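Local coordinates for fucolectin-related protein (Streptococcus pneumoniae, PDB 2WMF) that hydrolyses host carbohydrate antigens of the blood-group type as a family 98 glycoside hydrolase, probably acting as an endo-beta-galactosidase, at residues 363-368 and 436-441; 463-468 and 483-488. All blocks are in the same frame, centred on the assembly; numbering follows the deposited sequence.

Contact 1: residues 363-368 and 436-441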
loop_
_atom_site.group_PDB
_atom_site.type_symbol
_atom_site.label_atom_id
_atom_site.label_comp_id
_atom_site.label_asym_id
_atom_site.label_seq_id
_atom_site.Cartn_x
_atom_site.Cartn_y
_atom_site.Cartn_z
ATOM N N MET A 363 8.536 -8.465 -6.518
ATOM C CA MET A 363 8.601 -7.604 -5.352
ATOM C C MET A 363 8.186 -6.169 -5.704
ATOM O O MET A 363 8.165 -5.785 -6.863
ATOM C CB MET A 363 10.034 -7.611 -4.805
ATOM C CG MET A 363 10.407 -8.993 -4.249
ATOM S SD MET A 363 9.571 -9.313 -2.692
ATOM C CE MET A 363 10.598 -8.306 -1.558
ATOM N N PRO A 364 7.764 -5.429 -4.686
ATOM C CA PRO A 364 7.026 -4.195 -4.981
ATOM C C PRO A 364 7.862 -2.968 -5.264
ATOM O O PRO A 364 7.329 -1.991 -5.830
ATOM C CB PRO A 364 6.214 -3.980 -3.678
ATOM C CG PRO A 364 7.054 -4.608 -2.615
ATOM C CD PRO A 364 7.662 -5.797 -3.267
ATOM N N LEU A 365 9.134 -2.937 -4.847
ATOM C CA LEU A 365 9.865 -1.667 -4.925
ATOM C C LEU A 365 10.214 -1.342 -6.383
ATOM O O LEU A 365 10.559 -2.215 -7.155
ATOM C CB LEU A 365 11.118 -1.655 -4.036
ATOM C CG LEU A 365 10.928 -2.032 -2.569
ATOM C CD1 LEU A 365 12.281 -2.020 -1.790
ATOM C CD2 LEU A 365 9.853 -1.121 -1.914
ATOM N N TYR A 366 10.090 -0.055 -6.728
ATOM C CA TYR A 366 10.480 0.409 -8.066
ATOM C C TYR A 366 11.944 0.913 -8.057
ATOM O O TYR A 366 12.383 1.517 -7.093
ATOM C CB TYR A 366 9.569 1.543 -8.516
ATOM C CG TYR A 366 8.167 1.045 -8.802
ATOM C CD1 TYR A 366 7.971 -0.068 -9.627
ATOM C CD2 TYR A 366 7.038 1.629 -8.202
ATOM C CE1 TYR A 366 6.690 -0.535 -9.907
ATOM C CE2 TYR A 366 5.748 1.163 -8.488
ATOM C CZ TYR A 366 5.570 0.083 -9.343
ATOM O OH TYR A 366 4.297 -0.385 -9.650
ATOM N N ASN A 367 12.672 0.721 -9.149
ATOM C CA ASN A 367 14.052 1.222 -9.182
ATOM C C ASN A 367 14.132 2.705 -9.550
ATOM O O ASN A 367 15.027 3.415 -9.146
ATOM C CB ASN A 367 14.837 0.448 -10.198
ATOM C CG ASN A 367 14.855 -1.029 -9.900
ATOM O OD1 ASN A 367 15.758 -1.530 -9.171
ATOM N ND2 ASN A 367 13.886 -1.736 -10.424
ATOM N N ASN A 368 13.164 3.127 -10.357
ATOM C CA ASN A 368 13.191 4.421 -11.060
ATOM C C ASN A 368 11.814 5.070 -10.908
ATOM O O ASN A 368 10.805 4.376 -11.107
ATOM C CB ASN A 368 13.480 4.123 -12.554
ATOM C CG ASN A 368 14.044 5.283 -13.314
ATOM O OD1 ASN A 368 13.978 6.434 -12.885
ATOM N ND2 ASN A 368 14.674 4.963 -14.466
ATOM N N SER A 436 15.911 1.200 -3.172
ATOM C CA SER A 436 15.110 0.157 -3.806
ATOM C C SER A 436 15.527 -1.290 -3.525
ATOM O O SER A 436 14.951 -2.219 -4.126
ATOM C CB SER A 436 15.062 0.345 -5.328
ATOM O OG SER A 436 16.317 0.178 -5.923
ATOM N N ASN A 437 16.534 -1.471 -2.650
ATOM C CA ASN A 437 17.006 -2.814 -2.273
ATOM C C ASN A 437 16.157 -3.458 -1.161
ATOM O O ASN A 437 16.201 -3.035 0.001
ATOM C CB ASN A 437 18.466 -2.718 -1.822
ATOM C CG ASN A 437 19.425 -2.423 -2.951
ATOM O OD1 ASN A 437 19.193 -2.784 -4.106
ATOM N ND2 ASN A 437 20.533 -1.729 -2.610
ATOM N N ALA A 438 15.366 -4.481 -1.534
ATOM C CA ALA A 438 14.434 -5.092 -0.568
ATOM C C ALA A 438 15.165 -5.899 0.496
ATOM O O ALA A 438 14.799 -5.861 1.690
ATOM C CB ALA A 438 13.365 -5.990 -1.278
ATOM N N ASN A 439 16.167 -6.693 0.072
ATOM C CA ASN A 439 16.790 -7.616 1.048
ATOM C C ASN A 439 18.288 -7.853 0.795
ATOM O O ASN A 439 18.808 -8.927 1.103
ATOM C CB ASN A 439 16.051 -8.943 1.058
ATOM C CG ASN A 439 16.214 -9.718 2.397
ATOM O OD1 ASN A 439 16.414 -9.125 3.491
ATOM N ND2 ASN A 439 16.106 -11.064 2.318
ATOM N N ILE A 440 18.950 -6.811 0.299
ATOM C CA ILE A 440 20.385 -6.752 0.055
ATOM C C ILE A 440 20.891 -5.491 0.752
ATOM O O ILE A 440 20.320 -4.429 0.548
ATOM C CB ILE A 440 20.662 -6.706 -1.434
ATOM C CG1 ILE A 440 20.398 -8.079 -2.035
ATOM C CG2 ILE A 440 22.088 -6.195 -1.664
ATOM C CD1 ILE A 440 21.505 -9.057 -1.863
ATOM N N ASN A 441 21.958 -5.593 1.531
ATOM C CA ASN A 441 22.390 -4.535 2.379
ATOM C C ASN A 441 23.401 -3.612 1.704
ATOM O O ASN A 441 24.602 -3.659 1.986
ATOM C CB ASN A 441 22.946 -5.108 3.715
ATOM C CG ASN A 441 23.185 -4.022 4.743
ATOM O OD1 ASN A 441 22.733 -2.878 4.572
ATOM N ND2 ASN A 441 23.864 -4.380 5.828
HETATM O O HOH W 1 16.926 2.153 -7.660
#
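Tyr-366 meets Ser-436 through its carbonyl O; its side chain starts out away from 436-441. One face of the Tyr-366 ring carries Pro-364 O, 4.1 Å above the plane and over its centre. Elsewhere the ring packs edge-to-face with Tyr-357, and its OH is hydrogen-bonded to Asp-223 OD2.

The contact is made by two small patches. In the first, Leu-365 lays CD1 alongside the backbone of 436-441, 3.6 Å from Ser-436 O and 4.1 Å from Ala-438 CB. Met-363 is bent at both chi2 (-73°) and chi3 (-77°). The fold of the chain brings Met-363 CE to 3.6 Å from Ala-438 CB, so the methyl group of Ala-438 is touched by both apolar side chains. Met-363 and Leu-365 also rest on helix 272-283 of the catalytic barrel, on Met-274 and Met-277.

The second patch centres on Ser-436. Ser-436 CB makes a van der Waals contact with Tyr-366 O at 3.4 Å. The polar link is a water bridge. Ser-436 OG, held between the backbone N and the carbonyl carbon (chi1 65°), gives a proton to a water at 2.7 Å. The same water donates to Asn-367 O, also at 2.7 Å. Tyr-366 N is hydrogen-bonded to Tyr-434 OH.

Van der Waals packing and one water bridge therefore join the loop between strands 337-340 and 376-377, which packs on barrel helix 272-283, to the loop after strand 430-434. Tyr-366 O is buried against Ser-436 CB without a polar partner, which probably carries some energetic cost.

Contact 2: residues 463-468 and 483-488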
loop_
_atom_site.group_PDB
_atom_site.type_symbol
_atom_site.label_atom_id
_atom_site.label_comp_id
_atom_site.label_asym_id
_atom_site.label_seq_id
_atom_site.Cartn_x
_atom_site.Cartn_y
_atom_site.Cartn_z
ATOM N N THR A 463 20.658 4.217 3.287
ATOM C CA THR A 463 20.778 2.804 3.570
ATOM C C THR A 463 19.497 2.099 3.164
ATOM O O THR A 463 18.450 2.747 2.976
ATOM C CB THR A 463 21.084 2.507 5.057
ATOM O OG1 THR A 463 19.929 2.783 5.876
ATOM C CG2 THR A 463 22.312 3.274 5.581
ATOM N N PRO A 464 19.545 0.762 3.036
ATOM C CA PRO A 464 18.307 0.070 2.782
ATOM C C PRO A 464 17.179 0.388 3.767
ATOM O O PRO A 464 17.420 0.641 4.937
ATOM C CB PRO A 464 18.704 -1.411 2.837
ATOM C CG PRO A 464 20.170 -1.429 2.391
ATOM C CD PRO A 464 20.729 -0.151 3.001
ATOM N N HIS A 465 15.951 0.353 3.260
ATOM C CA HIS A 465 14.743 0.556 4.082
ATOM C C HIS A 465 14.742 1.987 4.665
ATOM O O HIS A 465 14.425 2.227 5.846
ATOM C CB HIS A 465 14.591 -0.536 5.137
ATOM C CG HIS A 465 14.879 -1.885 4.571
ATOM N ND1 HIS A 465 15.823 -2.736 5.111
ATOM C CD2 HIS A 465 14.392 -2.496 3.468
ATOM C CE1 HIS A 465 15.877 -3.831 4.368
ATOM N NE2 HIS A 465 15.037 -3.704 3.352
ATOM N N THR A 466 15.119 2.917 3.786
ATOM C CA THR A 466 15.049 4.357 4.052
ATOM C C THR A 466 14.235 5.011 2.944
ATOM O O THR A 466 14.517 4.789 1.768
ATOM C CB THR A 466 16.465 5.041 4.102
ATOM O OG1 THR A 466 17.275 4.343 5.042
ATOM C CG2 THR A 466 16.340 6.507 4.564
ATOM N N TYR A 467 13.250 5.830 3.340
ATOM C CA TYR A 467 12.546 6.684 2.416
ATOM C C TYR A 467 12.676 8.154 2.863
ATOM O O TYR A 467 12.996 8.470 4.030
ATOM C CB TYR A 467 11.110 6.249 2.169
ATOM C CG TYR A 467 10.096 6.540 3.285
ATOM C CD1 TYR A 467 9.532 7.808 3.438
ATOM C CD2 TYR A 467 9.722 5.566 4.208
ATOM C CE1 TYR A 467 8.578 8.072 4.442
ATOM C CE2 TYR A 467 8.761 5.817 5.205
ATOM C CZ TYR A 467 8.188 7.078 5.331
ATOM O OH TYR A 467 7.220 7.321 6.310
ATOM N N ALA A 468 12.437 9.029 1.878
ATOM C CA ALA A 468 12.490 10.476 2.095
ATOM C C ALA A 468 11.458 11.157 1.235
ATOM O O ALA A 468 11.130 10.674 0.121
ATOM C CB ALA A 468 13.904 11.029 1.802
ATOM N N ASN A 483 13.636 5.701 8.354
ATOM C CA ASN A 483 14.279 4.432 8.092
ATOM C C ASN A 483 13.941 3.347 9.118
ATOM O O ASN A 483 14.707 2.394 9.294
ATOM C CB ASN A 483 15.809 4.648 7.988
ATOM C CG ASN A 483 16.444 4.973 9.331
ATOM O OD1 ASN A 483 15.755 5.130 10.354
ATOM N ND2 ASN A 483 17.757 5.071 9.333
ATOM N N TYR A 484 12.780 3.444 9.758
ATOM C CA TYR A 484 12.488 2.598 10.937
ATOM C C TYR A 484 12.563 1.109 10.552
ATOM O O TYR A 484 11.871 0.661 9.615
ATOM C CB TYR A 484 11.090 2.887 11.507
ATOM C CG TYR A 484 10.872 2.230 12.886
ATOM C CD1 TYR A 484 11.625 2.605 13.985
ATOM C CD2 TYR A 484 9.946 1.220 13.053
ATOM C CE1 TYR A 484 11.485 1.992 15.185
ATOM C CE2 TYR A 484 9.774 0.598 14.296
ATOM C CZ TYR A 484 10.527 1.014 15.371
ATOM O OH TYR A 484 10.396 0.404 16.607
ATOM N N ARG A 485 13.441 0.354 11.215
ATOM C CA ARG A 485 13.508 -1.078 11.018
ATOM C C ARG A 485 14.008 -1.666 12.322
ATOM O O ARG A 485 15.145 -1.412 12.698
ATOM C CB ARG A 485 14.449 -1.460 9.866
ATOM C CG ARG A 485 14.470 -2.980 9.601
ATOM C CD ARG A 485 15.474 -3.392 8.556
ATOM N NE ARG A 485 16.828 -3.372 9.099
ATOM C CZ ARG A 485 17.878 -2.807 8.529
ATOM N NH1 ARG A 485 17.791 -2.253 7.319
ATOM N NH2 ARG A 485 19.057 -2.821 9.172
ATOM N N THR A 486 13.182 -2.477 12.962
ATOM C CA THR A 486 13.599 -3.161 14.199
ATOM C C THR A 486 14.475 -4.371 13.831
ATOM O O THR A 486 14.288 -4.970 12.765
ATOM C CB THR A 486 12.385 -3.612 15.039
ATOM O OG1 THR A 486 11.626 -4.606 14.300
ATOM C CG2 THR A 486 11.537 -2.428 15.448
ATOM N N ASP A 487 15.389 -4.754 14.726
ATOM C CA ASP A 487 16.176 -5.969 14.567
ATOM C C ASP A 487 15.287 -7.191 14.878
ATOM O O ASP A 487 14.719 -7.302 15.980
ATOM C CB ASP A 487 17.370 -5.912 15.528
ATOM C CG ASP A 487 18.257 -7.129 15.459
ATOM O OD1 ASP A 487 18.126 -7.908 14.487
ATOM O OD2 ASP A 487 19.099 -7.268 16.379
ATOM N N LYS A 488 15.153 -8.093 13.895
ATOM C CA LYS A 488 14.291 -9.268 14.023
ATOM C C LYS A 488 15.056 -10.483 14.560
ATOM O O LYS A 488 14.508 -11.587 14.623
ATOM C CB LYS A 488 13.690 -9.644 12.664
ATOM C CG LYS A 488 12.976 -8.471 11.869
ATOM C CD LYS A 488 11.871 -7.863 12.711
ATOM C CE LYS A 488 11.096 -6.777 11.978
ATOM N NZ LYS A 488 11.925 -5.660 11.439
HETATM O O HOH W 2 19.081 4.964 6.716
#
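His-465 and Thr-466 run past Asn-483 where two neighbouring strands begin and end. Thr-466 and Asn-483 are the closest pair, with CA atoms 4.1 Å apart. His-465 has positive phi (64°), a left-handed conformation that turns the chain just ahead of strand 467-472. Its O receives a CA-H...O contact from Asn-483 CA at 3.2 Å and also accepts a hydrogen bond from Ser-273 OG.

This is the open end of a beta hairpin. Strands 467-472 and 477-482 are antiparallel neighbours in a six-stranded sheet of the C-terminal region, and the two segments part here as 483-488 leaves for helix 489-493.

Arg-485 reaches back with CG anti to its backbone N (chi1 -177°) and a bend at chi3. Its NH1 donates to His-465 ND1 at 3.0 Å, arriving at the ring edge close to the ring plane. His-465 NE2 is hydrogen-bonded to Ala-438 O. The guanidinium stands almost perpendicular to the imidazole, at 88°. Pro-464 CB packs on one face of that imidazole.

The side chains of Thr-466 and Asn-483 run alongside each other in the same direction, with Thr-466 OG1 3.3 Å from Asn-483 CB. Asn-483 ND2 donates to a water at 2.9 Å. The same water is hydrogen-bonded to Thr-463 OG1 and Thr-466 OG1, at a short 2.5 Å each. Asn-483 OD1 takes a hydrogen bond from Gly-575 N.

Contact 2 is buried, while contact 1 is only partly so. Their centres are about 12 Å apart, and both involve the same antiparallel sheet: 436-441 follows strand 430-434, the sheet neighbour of strand 467-472. Contact 1 sets a long loop against a turn and relies on apolar methyl groups and water. Contact 2 lies at the open end of two adjacent strands and uses a direct side-chain bond. The two meet where Ala-438 O lies 2.7 Å from His-465 NE2, a probable hydrogen bond. With Arg-485 donating to ND1, this suggests a neutral imidazole bonded at both nitrogens. Helix 272-283 of the barrel touches side chains from both contacts.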